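Local coordinates for ABC transporter substrate-binding protein (Vibrio cholerae, PDB 3LKV) that probably binds a small solute, such as the phenylalanine found in its pocket, between two lobes for delivery to an ABC transporter, at residues 28-33 with 38-43; 49-52 with 56-59; 128-133 with 162-167; 145-150 with 156-161. All blocks are in the same frame, centred on the assembly; numbering follows the deposited sequence.

Contact 1 (28-33 with 38-43)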
loop_
_atom_site.group_PDB
_atom_site.type_symbol
_atom_site.label_atom_id
_atom_site.label_comp_id
_atom_site.label_asym_id
_atom_site.label_seq_id
_atom_site.Cartn_x
_atom_site.Cartn_y
_atom_site.Cartn_z
ATOM N N GLY A 28 5.859 -6.529 -7.761
ATOM C CA GLY A 28 5.647 -7.031 -9.112
ATOM C C GLY A 28 4.366 -7.839 -9.270
ATOM O O GLY A 28 3.640 -7.705 -10.266
ATOM N N LEU A 29 4.080 -8.655 -8.271
ATOM C CA LEU A 29 2.874 -9.426 -8.275
ATOM C C LEU A 29 1.622 -8.524 -8.260
ATOM O O LEU A 29 0.663 -8.744 -9.013
ATOM C CB LEU A 29 2.875 -10.360 -7.079
ATOM C CG LEU A 29 1.533 -11.057 -6.820
ATOM C CD1 LEU A 29 1.097 -11.885 -8.023
ATOM C CD2 LEU A 29 1.670 -11.942 -5.560
ATOM N N LEU A 30 1.640 -7.561 -7.337
ATOM C CA LEU A 30 0.595 -6.609 -7.206
ATOM C C LEU A 30 0.347 -5.822 -8.523
ATOM O O LEU A 30 -0.790 -5.699 -8.951
ATOM C CB LEU A 30 0.913 -5.653 -6.051
ATOM C CG LEU A 30 -0.178 -4.635 -5.661
ATOM C CD1 LEU A 30 -1.434 -5.428 -5.108
ATOM C CD2 LEU A 30 0.351 -3.567 -4.634
ATOM N N ASP A 31 1.407 -5.313 -9.149
ATOM C CA ASP A 31 1.280 -4.534 -10.399
ATOM C C ASP A 31 0.848 -5.432 -11.552
ATOM O O ASP A 31 0.032 -5.046 -12.379
ATOM C CB ASP A 31 2.595 -3.838 -10.758
ATOM C CG ASP A 31 3.064 -2.822 -9.679
ATOM O OD1 ASP A 31 2.268 -2.485 -8.772
ATOM O OD2 ASP A 31 4.236 -2.370 -9.761
ATOM N N GLY A 32 1.354 -6.659 -11.582
ATOM C CA GLY A 32 0.952 -7.585 -12.629
ATOM C C GLY A 32 -0.521 -7.960 -12.499
ATOM O O GLY A 32 -1.225 -8.089 -13.509
ATOM N N LEU A 33 -0.997 -8.122 -11.266
ATOM C CA LEU A 33 -2.441 -8.416 -11.057
ATOM C C LEU A 33 -3.295 -7.228 -11.530
ATOM O O LEU A 33 -4.269 -7.405 -12.241
ATOM C CB LEU A 33 -2.734 -8.734 -9.604
ATOM C CG LEU A 33 -2.313 -10.143 -9.186
ATOM C CD1 LEU A 33 -2.460 -10.297 -7.715
ATOM C CD2 LEU A 33 -3.176 -11.169 -9.963
ATOM N N TYR A 38 -7.140 -7.147 -11.917
ATOM C CA TYR A 38 -7.386 -7.315 -10.473
ATOM C C TYR A 38 -6.783 -6.146 -9.673
ATOM O O TYR A 38 -5.562 -6.036 -9.542
ATOM C CB TYR A 38 -6.871 -8.650 -9.959
ATOM C CG TYR A 38 -7.537 -9.827 -10.638
ATOM C CD1 TYR A 38 -8.758 -10.312 -10.222
ATOM C CD2 TYR A 38 -6.963 -10.399 -11.743
ATOM C CE1 TYR A 38 -9.381 -11.363 -10.899
ATOM C CE2 TYR A 38 -7.560 -11.454 -12.401
ATOM C CZ TYR A 38 -8.761 -11.919 -11.991
ATOM O OH TYR A 38 -9.272 -12.967 -12.694
ATOM N N GLU A 39 -7.656 -5.296 -9.142
ATOM C CA GLU A 39 -7.252 -4.068 -8.503
ATOM C C GLU A 39 -7.728 -4.029 -7.073
ATOM O O GLU A 39 -8.925 -4.222 -6.797
ATOM C CB GLU A 39 -7.899 -2.858 -9.174
ATOM C CG GLU A 39 -7.220 -2.265 -10.346
ATOM C CD GLU A 39 -7.936 -0.928 -10.756
ATOM O OE1 GLU A 39 -7.846 0.066 -9.984
ATOM O OE2 GLU A 39 -8.614 -0.888 -11.814
ATOM N N GLU A 40 -6.813 -3.641 -6.202
ATOM C CA GLU A 40 -7.090 -3.500 -4.785
ATOM C C GLU A 40 -8.100 -2.419 -4.626
ATOM O O GLU A 40 -8.028 -1.433 -5.301
ATOM C CB GLU A 40 -5.853 -3.045 -4.050
ATOM C CG GLU A 40 -4.869 -4.135 -3.700
ATOM C CD GLU A 40 -3.967 -3.661 -2.553
ATOM O OE1 GLU A 40 -3.134 -2.773 -2.832
ATOM O OE2 GLU A 40 -4.169 -4.110 -1.389
ATOM N N GLY A 41 -9.054 -2.589 -3.757
ATOM C CA GLY A 41 -10.118 -1.602 -3.629
ATOM C C GLY A 41 -11.333 -1.893 -4.496
ATOM O O GLY A 41 -12.406 -1.357 -4.261
ATOM N N LYS A 42 -11.201 -2.728 -5.511
ATOM C CA LYS A 42 -12.334 -2.962 -6.428
ATOM C C LYS A 42 -12.650 -4.423 -6.360
ATOM O O LYS A 42 -13.574 -4.791 -5.701
ATOM C CB LYS A 42 -12.007 -2.485 -7.857
ATOM C CG LYS A 42 -11.558 -1.025 -7.840
ATOM C CD LYS A 42 -11.542 -0.355 -9.197
ATOM C CE LYS A 42 -11.467 1.217 -9.066
ATOM N NZ LYS A 42 -10.273 1.717 -8.334
ATOM N N ASN A 43 -11.871 -5.280 -6.998
ATOM C CA ASN A 43 -12.221 -6.672 -7.091
ATOM C C ASN A 43 -11.089 -7.551 -6.588
ATOM O O ASN A 43 -11.083 -8.742 -6.852
ATOM C CB ASN A 43 -12.537 -7.025 -8.553
ATOM C CG ASN A 43 -11.326 -6.838 -9.485
ATOM O OD1 ASN A 43 -10.399 -6.098 -9.185
ATOM N ND2 ASN A 43 -11.363 -7.486 -10.625
HETATM O O HOH W 1 -3.452 -5.317 -8.096
#
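The ring of Tyr-38 is met at its edge by the carbonyl oxygen of Leu-33, which lies close to the ring plane, CD2 of Tyr-38 being 4.1 Å from Leu-33 O. The tyrosine ring itself runs away from the helix, toward Ala-9 and Leu-44 of the sheet and Leu-258 of helix 243-258, and its OH is hydrogen-bonded to Glu-259. This is the turn from helix to strand in the first beta-alpha-beta unit of a type I periplasmic-binding-protein lobe: strand 9-15, helix 20-35, strand 44-50. The backbone closes it directly, because Tyr-38 N donates to Leu-33 O (2.9 Å, N-H...O angle 156°). Beside that bond Leu-33 CB lies 4.2 Å from Tyr-38 CB. With CG of Tyr-38 anti to its carbonyl carbon (chi1 -61°), CB faces the helix while the ring swings clear of it.

On the outer side, Leu-30 and Glu-40 cross at about a right angle, and both Glu-40 CG and the carboxylate oxygen Glu-40 OE1 rest against the leucine methyl, each 3.9 Å from Leu-30 CD1. The carboxylate also lies near a bound sulfate, and the Glu-40 side chain is about 7 Å from those of Glu-45 and Asp-47, which bind zinc. Within the loop, Glu-39 N gives a nearly straight bond (174°) to Asn-43 OD1, in the carbonyl plane. A single water completes the closure, donating to both Leu-30 O (2.8 Å) and Tyr-38 O (2.7 Å).

Contact 2 (49-52 with 56-59); sequences KTAQ and AIAV
The methyl group of Ala-51 lies against helix backbone more closely than against any side chain: Ala-51 CB is 3.5 Å from the amide nitrogen Ala-58 N and 3.8 Å from Ala-58 CA, and the methyl Ala-58 CB follows at 4.0 Å. With so small a residue at the meeting point, the helix can approach the end of the strand until the CA atoms of Ala-51 and Ile-57 are 5.0 Å apart. All contacts between the segments are van der Waals.

Ile-57 lies alongside the carbonyl of Ala-51. Its CB is 3.6 Å from Ala-51 O, and with CG1 anti to the carbonyl carbon (chi1 -57°) the terminal methyl CD1 reaches the same oxygen, also at 3.6 Å. The second branch, CG2, lies over the alpha carbon, 3.8 Å from Ala-51 CA. One branched side chain therefore grips both the alpha carbon and the carbonyl of Ala-51, while Gln-52 OE1 only brushes CD1 of Ile-57.

The chain is bent at this point by an ST turn: Thr-50 OG1 accepts from Gln-52 N at 3.0 Å, and Gln-52 takes positive backbone angles, in the left-handed region. The turn ends strand 44-50 and sends the chain round to helix 55-66, as a beta-to-alpha connection of the Rossmann-like lobe. Ala-51 also packs on Ile-16 and Ile-61, its backbone pairs with Gln-15, at the end of strand 9-15, and the backbone of Thr-50 is hydrogen-bonded to the second subunit, so the contact sits between helix 55-66, the sheet and the dimer partner.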
loop_
_atom_site.group_PDB
_atom_site.type_symbol
_atom_site.label_atom_id
_atom_site.label_comp_id
_atom_site.label_asym_id
_atom_site.label_seq_id
_atom_site.Cartn_x
_atom_site.Cartn_y
_atom_site.Cartn_z
ATOM N N LYS A 49 1.361 -11.185 4.768
ATOM C CA LYS A 49 1.980 -11.367 6.081
ATOM C C LYS A 49 3.462 -11.723 5.894
ATOM O O LYS A 49 3.800 -12.545 5.010
ATOM C CB LYS A 49 1.292 -12.482 6.864
ATOM C CG LYS A 49 -0.108 -12.182 7.513
ATOM C CD LYS A 49 -0.070 -11.001 8.534
ATOM C CE LYS A 49 -1.395 -10.845 9.414
ATOM N NZ LYS A 49 -1.555 -12.091 10.270
ATOM N N THR A 50 4.331 -11.142 6.743
ATOM C CA THR A 50 5.711 -11.534 6.763
ATOM C C THR A 50 5.934 -12.376 8.014
ATOM O O THR A 50 5.388 -12.076 9.068
ATOM C CB THR A 50 6.710 -10.367 6.728
ATOM O OG1 THR A 50 8.007 -10.898 7.084
ATOM C CG2 THR A 50 6.333 -9.244 7.735
ATOM N N ALA A 51 6.743 -13.428 7.869
ATOM C CA ALA A 51 7.101 -14.279 8.968
ATOM C C ALA A 51 8.254 -13.726 9.775
ATOM O O ALA A 51 8.692 -14.345 10.732
ATOM C CB ALA A 51 7.400 -15.707 8.506
ATOM N N GLN A 52 8.761 -12.570 9.408
ATOM C CA GLN A 52 9.874 -11.941 10.126
ATOM C C GLN A 52 11.055 -12.893 10.327
ATOM O O GLN A 52 11.674 -12.898 11.338
ATOM C CB GLN A 52 9.394 -11.343 11.464
ATOM C CG GLN A 52 8.154 -10.473 11.306
ATOM C CD GLN A 52 7.668 -9.875 12.626
ATOM O OE1 GLN A 52 6.616 -10.224 13.127
ATOM N NE2 GLN A 52 8.454 -8.984 13.193
ATOM N N ALA A 56 8.662 -20.587 12.480
ATOM C CA ALA A 56 7.460 -20.877 13.250
ATOM C C ALA A 56 6.310 -19.977 12.811
ATOM O O ALA A 56 5.188 -20.441 12.612
ATOM C CB ALA A 56 7.729 -20.709 14.737
ATOM N N ILE A 57 6.599 -18.689 12.658
ATOM C CA ILE A 57 5.590 -17.724 12.215
ATOM C C ILE A 57 5.147 -18.115 10.811
ATOM O O ILE A 57 3.969 -18.018 10.502
ATOM C CB ILE A 57 6.074 -16.253 12.314
ATOM C CG1 ILE A 57 6.482 -15.975 13.764
ATOM C CG2 ILE A 57 4.914 -15.204 11.897
ATOM C CD1 ILE A 57 7.217 -14.546 13.977
ATOM N N ALA A 58 6.073 -18.580 9.976
ATOM C CA ALA A 58 5.688 -19.078 8.668
ATOM C C ALA A 58 4.546 -20.135 8.782
ATOM O O ALA A 58 3.583 -20.109 8.012
ATOM C CB ALA A 58 6.886 -19.651 7.965
ATOM N N VAL A 59 4.641 -21.018 9.766
ATOM C CA VAL A 59 3.635 -22.049 9.951
ATOM C C VAL A 59 2.327 -21.407 10.436
ATOM O O VAL A 59 1.248 -21.690 9.910
ATOM C CB VAL A 59 4.141 -23.104 10.943
ATOM C CG1 VAL A 59 2.979 -24.075 11.429
ATOM C CG2 VAL A 59 5.320 -23.864 10.289
#

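Contact 3 (128-133 with 162-167)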
loop_
_atom_site.group_PDB
_atom_site.type_symbol
_atom_site.label_atom_id
_atom_site.label_comp_id
_atom_site.label_asym_id
_atom_site.label_seq_id
_atom_site.Cartn_x
_atom_site.Cartn_y
_atom_site.Cartn_z
ATOM N N GLN A 128 27.908 -20.290 -13.662
ATOM C CA GLN A 128 28.174 -19.017 -14.288
ATOM C C GLN A 128 28.723 -17.990 -13.264
ATOM O O GLN A 128 29.628 -17.218 -13.579
ATOM C CB GLN A 128 26.903 -18.568 -14.996
ATOM C CG GLN A 128 27.027 -17.455 -15.956
ATOM C CD GLN A 128 25.676 -17.079 -16.623
ATOM O OE1 GLN A 128 24.648 -17.749 -16.447
ATOM N NE2 GLN A 128 25.702 -16.008 -17.402
ATOM N N HIS A 129 28.242 -18.017 -12.029
ATOM C CA HIS A 129 28.778 -17.119 -11.019
ATOM C C HIS A 129 30.262 -17.432 -10.683
ATOM O O HIS A 129 31.053 -16.528 -10.479
ATOM C CB HIS A 129 27.958 -17.172 -9.715
ATOM C CG HIS A 129 26.582 -16.596 -9.833
ATOM N ND1 HIS A 129 25.606 -16.819 -8.893
ATOM C CD2 HIS A 129 26.021 -15.797 -10.773
ATOM C CE1 HIS A 129 24.498 -16.188 -9.248
ATOM N NE2 HIS A 129 24.723 -15.553 -10.385
ATOM N N VAL A 130 30.616 -18.705 -10.589
ATOM C CA VAL A 130 31.991 -19.066 -10.311
ATOM C C VAL A 130 32.910 -18.619 -11.445
ATOM O O VAL A 130 34.026 -18.090 -11.198
ATOM C CB VAL A 130 32.115 -20.566 -10.122
ATOM C CG1 VAL A 130 33.608 -21.007 -10.065
ATOM C CG2 VAL A 130 31.313 -20.973 -8.859
ATOM N N GLU A 131 32.458 -18.848 -12.676
ATOM C CA GLU A 131 33.245 -18.474 -13.848
ATOM C C GLU A 131 33.373 -16.971 -13.839
ATOM O O GLU A 131 34.437 -16.450 -14.122
ATOM C CB GLU A 131 32.678 -19.038 -15.183
ATOM C CG GLU A 131 32.858 -20.600 -15.239
ATOM C CD GLU A 131 32.181 -21.377 -16.424
ATOM O OE1 GLU A 131 31.013 -21.079 -16.814
ATOM O OE2 GLU A 131 32.828 -22.358 -16.910
ATOM N N LEU A 132 32.341 -16.273 -13.393
ATOM C CA LEU A 132 32.415 -14.824 -13.355
ATOM C C LEU A 132 33.362 -14.309 -12.247
ATOM O O LEU A 132 34.130 -13.359 -12.485
ATOM C CB LEU A 132 31.022 -14.249 -13.260
ATOM C CG LEU A 132 30.825 -12.742 -13.307
ATOM C CD1 LEU A 132 31.561 -12.091 -14.483
ATOM C CD2 LEU A 132 29.315 -12.455 -13.390
ATOM N N ILE A 133 33.355 -14.959 -11.082
ATOM C CA ILE A 133 34.264 -14.632 -9.995
ATOM C C ILE A 133 35.709 -14.831 -10.460
ATOM O O ILE A 133 36.556 -13.996 -10.207
ATOM C CB ILE A 133 33.993 -15.482 -8.724
ATOM C CG1 ILE A 133 32.696 -15.044 -8.021
ATOM C CG2 ILE A 133 35.102 -15.349 -7.716
ATOM C CD1 ILE A 133 32.132 -16.125 -6.954
ATOM N N LYS A 162 29.386 -26.644 -4.606
ATOM C CA LYS A 162 30.435 -27.633 -4.309
ATOM C C LYS A 162 30.929 -28.349 -5.567
ATOM O O LYS A 162 32.134 -28.524 -5.735
ATOM C CB LYS A 162 29.979 -28.661 -3.264
ATOM C CG LYS A 162 29.929 -28.115 -1.764
ATOM C CD LYS A 162 29.300 -29.173 -0.757
ATOM C CE LYS A 162 28.723 -28.591 0.577
ATOM N NZ LYS A 162 29.729 -28.398 1.742
ATOM N N LEU A 163 30.010 -28.718 -6.452
ATOM C CA LEU A 163 30.377 -29.287 -7.744
ATOM C C LEU A 163 31.128 -28.288 -8.628
ATOM O O LEU A 163 32.085 -28.631 -9.311
ATOM C CB LEU A 163 29.150 -29.821 -8.502
ATOM C CG LEU A 163 28.351 -30.993 -7.838
ATOM C CD1 LEU A 163 27.027 -31.310 -8.652
ATOM C CD2 LEU A 163 29.188 -32.315 -7.571
ATOM N N SER A 164 30.687 -27.047 -8.647
ATOM C CA SER A 164 31.339 -26.082 -9.515
ATOM C C SER A 164 32.709 -25.588 -8.983
ATOM O O SER A 164 33.641 -25.366 -9.770
ATOM C CB SER A 164 30.408 -24.921 -9.811
ATOM O OG SER A 164 31.152 -23.951 -10.499
ATOM N N ALA A 165 32.837 -25.442 -7.669
ATOM C CA ALA A 165 34.144 -25.109 -7.047
ATOM C C ALA A 165 35.174 -26.181 -7.379
ATOM O O ALA A 165 36.261 -25.865 -7.883
ATOM C CB ALA A 165 34.020 -24.972 -5.556
ATOM N N ALA A 166 34.811 -27.442 -7.136
ATOM C CA ALA A 166 35.670 -28.591 -7.473
ATOM C C ALA A 166 36.022 -28.663 -8.980
ATOM O O ALA A 166 37.187 -28.837 -9.330
ATOM C CB ALA A 166 35.028 -29.918 -7.010
ATOM N N LYS A 167 35.033 -28.522 -9.865
ATOM C CA LYS A 167 35.312 -28.466 -11.311
ATOM C C LYS A 167 36.371 -27.410 -11.695
ATOM O O LYS A 167 37.151 -27.636 -12.603
ATOM C CB LYS A 167 34.032 -28.197 -12.114
ATOM C CG LYS A 167 34.287 -27.729 -13.543
ATOM C CD LYS A 167 33.015 -27.549 -14.396
ATOM C CE LYS A 167 33.400 -27.274 -15.866
ATOM N NZ LYS A 167 32.258 -26.672 -16.577
#
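Both Val-130 and Ser-164 send a branch anti to the backbone nitrogen, CG1 at chi1 170° and OG at chi1 172°; for the serine this directs the hydroxyl across the gap, onto the branching end of the valine. OG of Ser-164 comes to 3.4 Å from Val-130 CG2, the methyl beside the valine's own backbone nitrogen, and to 3.5 Å from Val-130 CB, so it rests in the crook of the side chain. The other methyl, CG1 of Val-130, is a little farther from Ser-164 OG, at 3.9 Å. Because the serine side chain is short, helices 126-136 and 152-167 run close here, with the CA atoms of Val-130 and Ser-164 7.1 Å apart.

The two helices lie side by side on one flank of the mixed sheet in the second lobe of this periplasmic-binding-protein fold, and the contact lies away from the annotated sites. Val-130 also packs on Ile-170, while from the far side of helix 126-136 His-129 bonds to Tyr-198 and to the backbone of Leu-239.

At the exposed edge Lys-167, about a turn after Ser-164, stretches out toward Glu-131, yet Lys-167 NZ and Glu-131 OE2 stay 4.4 Å apart, beyond a salt bridge. The stronger partner of both Ser-164 and Lys-167 is Glu-127: one oxygen is hydrogen-bonded to Ser-164 OG and the other forms a salt bridge with Lys-167 NZ. The serine hydroxyl, buried against methyl groups, is thus satisfied, and the lysine probably offsets the repulsion between the neighbouring carboxylates of Glu-127 and Glu-131.

Contact 4 (145-150 with 156-161)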
loop_
_atom_site.group_PDB
_atom_site.type_symbol
_atom_site.label_atom_id
_atom_site.label_comp_id
_atom_site.label_asym_id
_atom_site.label_seq_id
_atom_site.Cartn_x
_atom_site.Cartn_y
_atom_site.Cartn_z
ATOM N N VAL A 145 31.723 -18.893 1.830
ATOM C CA VAL A 145 30.275 -18.843 1.710
ATOM C C VAL A 145 29.654 -19.080 3.042
ATOM O O VAL A 145 30.127 -19.906 3.812
ATOM C CB VAL A 145 29.733 -19.828 0.615
ATOM C CG1 VAL A 145 30.165 -21.216 0.865
ATOM C CG2 VAL A 145 28.179 -19.761 0.514
ATOM N N VAL A 146 28.643 -18.288 3.356
ATOM C CA VAL A 146 27.878 -18.441 4.577
ATOM C C VAL A 146 26.463 -18.833 4.147
ATOM O O VAL A 146 25.923 -18.277 3.228
ATOM C CB VAL A 146 27.810 -17.106 5.338
ATOM C CG1 VAL A 146 26.900 -17.235 6.595
ATOM C CG2 VAL A 146 29.258 -16.654 5.741
ATOM N N TYR A 147 25.858 -19.763 4.845
ATOM C CA TYR A 147 24.520 -20.191 4.489
ATOM C C TYR A 147 23.801 -20.775 5.681
ATOM O O TYR A 147 24.396 -21.045 6.715
ATOM C CB TYR A 147 24.579 -21.203 3.351
ATOM C CG TYR A 147 25.023 -22.552 3.763
ATOM C CD1 TYR A 147 24.098 -23.534 4.107
ATOM C CD2 TYR A 147 26.360 -22.891 3.781
ATOM C CE1 TYR A 147 24.513 -24.810 4.465
ATOM C CE2 TYR A 147 26.777 -24.159 4.151
ATOM C CZ TYR A 147 25.860 -25.103 4.492
ATOM O OH TYR A 147 26.273 -26.360 4.842
ATOM N N ASN A 148 22.498 -20.902 5.526
ATOM C CA ASN A 148 21.612 -21.402 6.582
ATOM C C ASN A 148 21.129 -22.794 6.195
ATOM O O ASN A 148 20.374 -22.957 5.245
ATOM C CB ASN A 148 20.416 -20.472 6.823
ATOM C CG ASN A 148 19.505 -20.956 7.984
ATOM O OD1 ASN A 148 19.598 -22.100 8.449
ATOM N ND2 ASN A 148 18.691 -20.059 8.482
ATOM N N PRO A 149 21.590 -23.816 6.935
ATOM C CA PRO A 149 21.273 -25.168 6.558
ATOM C C PRO A 149 19.811 -25.498 6.809
ATOM O O PRO A 149 19.360 -26.469 6.263
ATOM C CB PRO A 149 22.202 -26.020 7.424
ATOM C CG PRO A 149 22.454 -25.220 8.610
ATOM C CD PRO A 149 22.445 -23.769 8.129
ATOM N N GLY A 150 19.077 -24.660 7.534
ATOM C CA GLY A 150 17.606 -24.775 7.664
ATOM C C GLY A 150 16.836 -24.316 6.434
ATOM O O GLY A 150 15.648 -24.527 6.361
ATOM N N SER A 156 20.261 -26.661 -1.554
ATOM C CA SER A 156 20.341 -26.948 -2.996
ATOM C C SER A 156 21.463 -26.132 -3.650
ATOM O O SER A 156 22.218 -26.652 -4.462
ATOM C CB SER A 156 19.012 -26.633 -3.684
ATOM O OG SER A 156 17.960 -27.374 -3.108
ATOM N N LEU A 157 21.578 -24.849 -3.316
ATOM C CA LEU A 157 22.627 -24.051 -3.891
ATOM C C LEU A 157 24.041 -24.526 -3.495
ATOM O O LEU A 157 24.937 -24.529 -4.343
ATOM C CB LEU A 157 22.461 -22.562 -3.582
ATOM C CG LEU A 157 21.231 -21.863 -4.203
ATOM C CD1 LEU A 157 20.933 -20.577 -3.414
ATOM C CD2 LEU A 157 21.408 -21.566 -5.690
HETATM N N MSE A 158 24.243 -24.926 -2.245
HETATM C CA MSE A 158 25.544 -25.459 -1.812
HETATM C C MSE A 158 25.923 -26.724 -2.620
HETATM O O MSE A 158 27.097 -26.931 -2.910
HETATM C CB MSE A 158 25.577 -25.752 -0.302
HETATM C CG MSE A 158 25.490 -24.492 0.545
HETATM SE SE MSE A 158 27.064 -23.327 0.173
HETATM C CE MSE A 158 28.417 -24.704 0.638
ATOM N N GLU A 159 24.954 -27.561 -3.003
ATOM C CA GLU A 159 25.313 -28.729 -3.790
ATOM C C GLU A 159 25.824 -28.259 -5.144
ATOM O O GLU A 159 26.752 -28.827 -5.676
ATOM C CB GLU A 159 24.136 -29.652 -4.002
ATOM C CG GLU A 159 23.909 -30.635 -2.860
ATOM C CD GLU A 159 22.618 -31.453 -3.030
ATOM O OE1 GLU A 159 22.229 -31.701 -4.192
ATOM O OE2 GLU A 159 21.998 -31.830 -2.004
ATOM N N LEU A 160 25.222 -27.221 -5.709
ATOM C CA LEU A 160 25.691 -26.718 -6.995
ATOM C C LEU A 160 27.041 -26.014 -6.848
ATOM O O LEU A 160 27.903 -26.107 -7.729
ATOM C CB LEU A 160 24.694 -25.762 -7.630
ATOM C CG LEU A 160 23.411 -26.416 -8.170
ATOM C CD1 LEU A 160 22.391 -25.297 -8.473
ATOM C CD2 LEU A 160 23.645 -27.299 -9.440
ATOM N N LEU A 161 27.210 -25.270 -5.761
ATOM C CA LEU A 161 28.443 -24.549 -5.568
ATOM C C LEU A 161 29.615 -25.560 -5.367
ATOM O O LEU A 161 30.686 -25.363 -5.957
ATOM C CB LEU A 161 28.309 -23.574 -4.414
ATOM C CG LEU A 161 29.512 -22.695 -4.107
ATOM C CD1 LEU A 161 29.953 -21.865 -5.303
ATOM C CD2 LEU A 161 29.184 -21.800 -2.903
#
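Packing is tight where Met-158, a selenomethionine, lies over Tyr-147 and beside Val-145; it thins toward Pro-149 and Gly-150, which are exposed and leave the helix behind. In the tight part the methylene CG of Met-158 sits over the centre of the Tyr-147 ring, 3.6 Å from the centroid and close to the normal, a CH-pi contact. The selenium follows as a Met-aromatic contact of oblique type, Met-158 SE being 4.3 Å from the same ring's centroid and 3.7 Å from Tyr-147 CD2. Two bends, at chi2 and chi3, fold the Met-158 chain so that SE and CE come back against Val-145, with SE 3.8 Å from Val-145 CG2. Past it, Val-145 and Leu-161 reach each other tip to tip, Val-145 CG1 to Leu-161 CD2 at 3.9 Å. In Tyr-147, chi1 of 75° brings the ring over toward the helix and chi2 of 94° turns its face to Met-158 CG.

Strand 142-147 and helix 152-167 are the first two members of a beta-alpha-beta unit, and their short segments run nearly antiparallel, at 158° with axes 10.5 Å apart, as expected for a crossover helix laid on its sheet. On the looser side the chain leaves the strand through an Asx turn, Gly-150 N donating to Asn-148 OD1 at 2.8 Å, while Asn-148 N and ND2 are hydrogen-bonded to Asp-202 and Thr-204. Across the contact, packing of the methionine side chain (selenium here in place of sulfur), an aromatic face and aliphatic methyls joins helix and strand, whereas hydrogen bonds fix the turn that follows.

In the fold
From the N terminus, contact 1 closes the short loop between helix 20-35 and strand 44-50, and contact 2, next along the chain, closes the turn from that same strand into helix 55-66. Both belong to the first lobe and touch the second subunit, though their nearest atoms are about 10 Å apart. Contact 3 spans a longer excursion, joining helix 126-136 to helix 152-167 in the second lobe; contact 4 falls within that excursion and ties helix 152-167 to strand 142-147. These two meet where Val-130 packs on Leu-161. Contacts 2 and 4 come nearer the bound phenylalanine, each with a side chain about 11 Å from it, without being in touch with it.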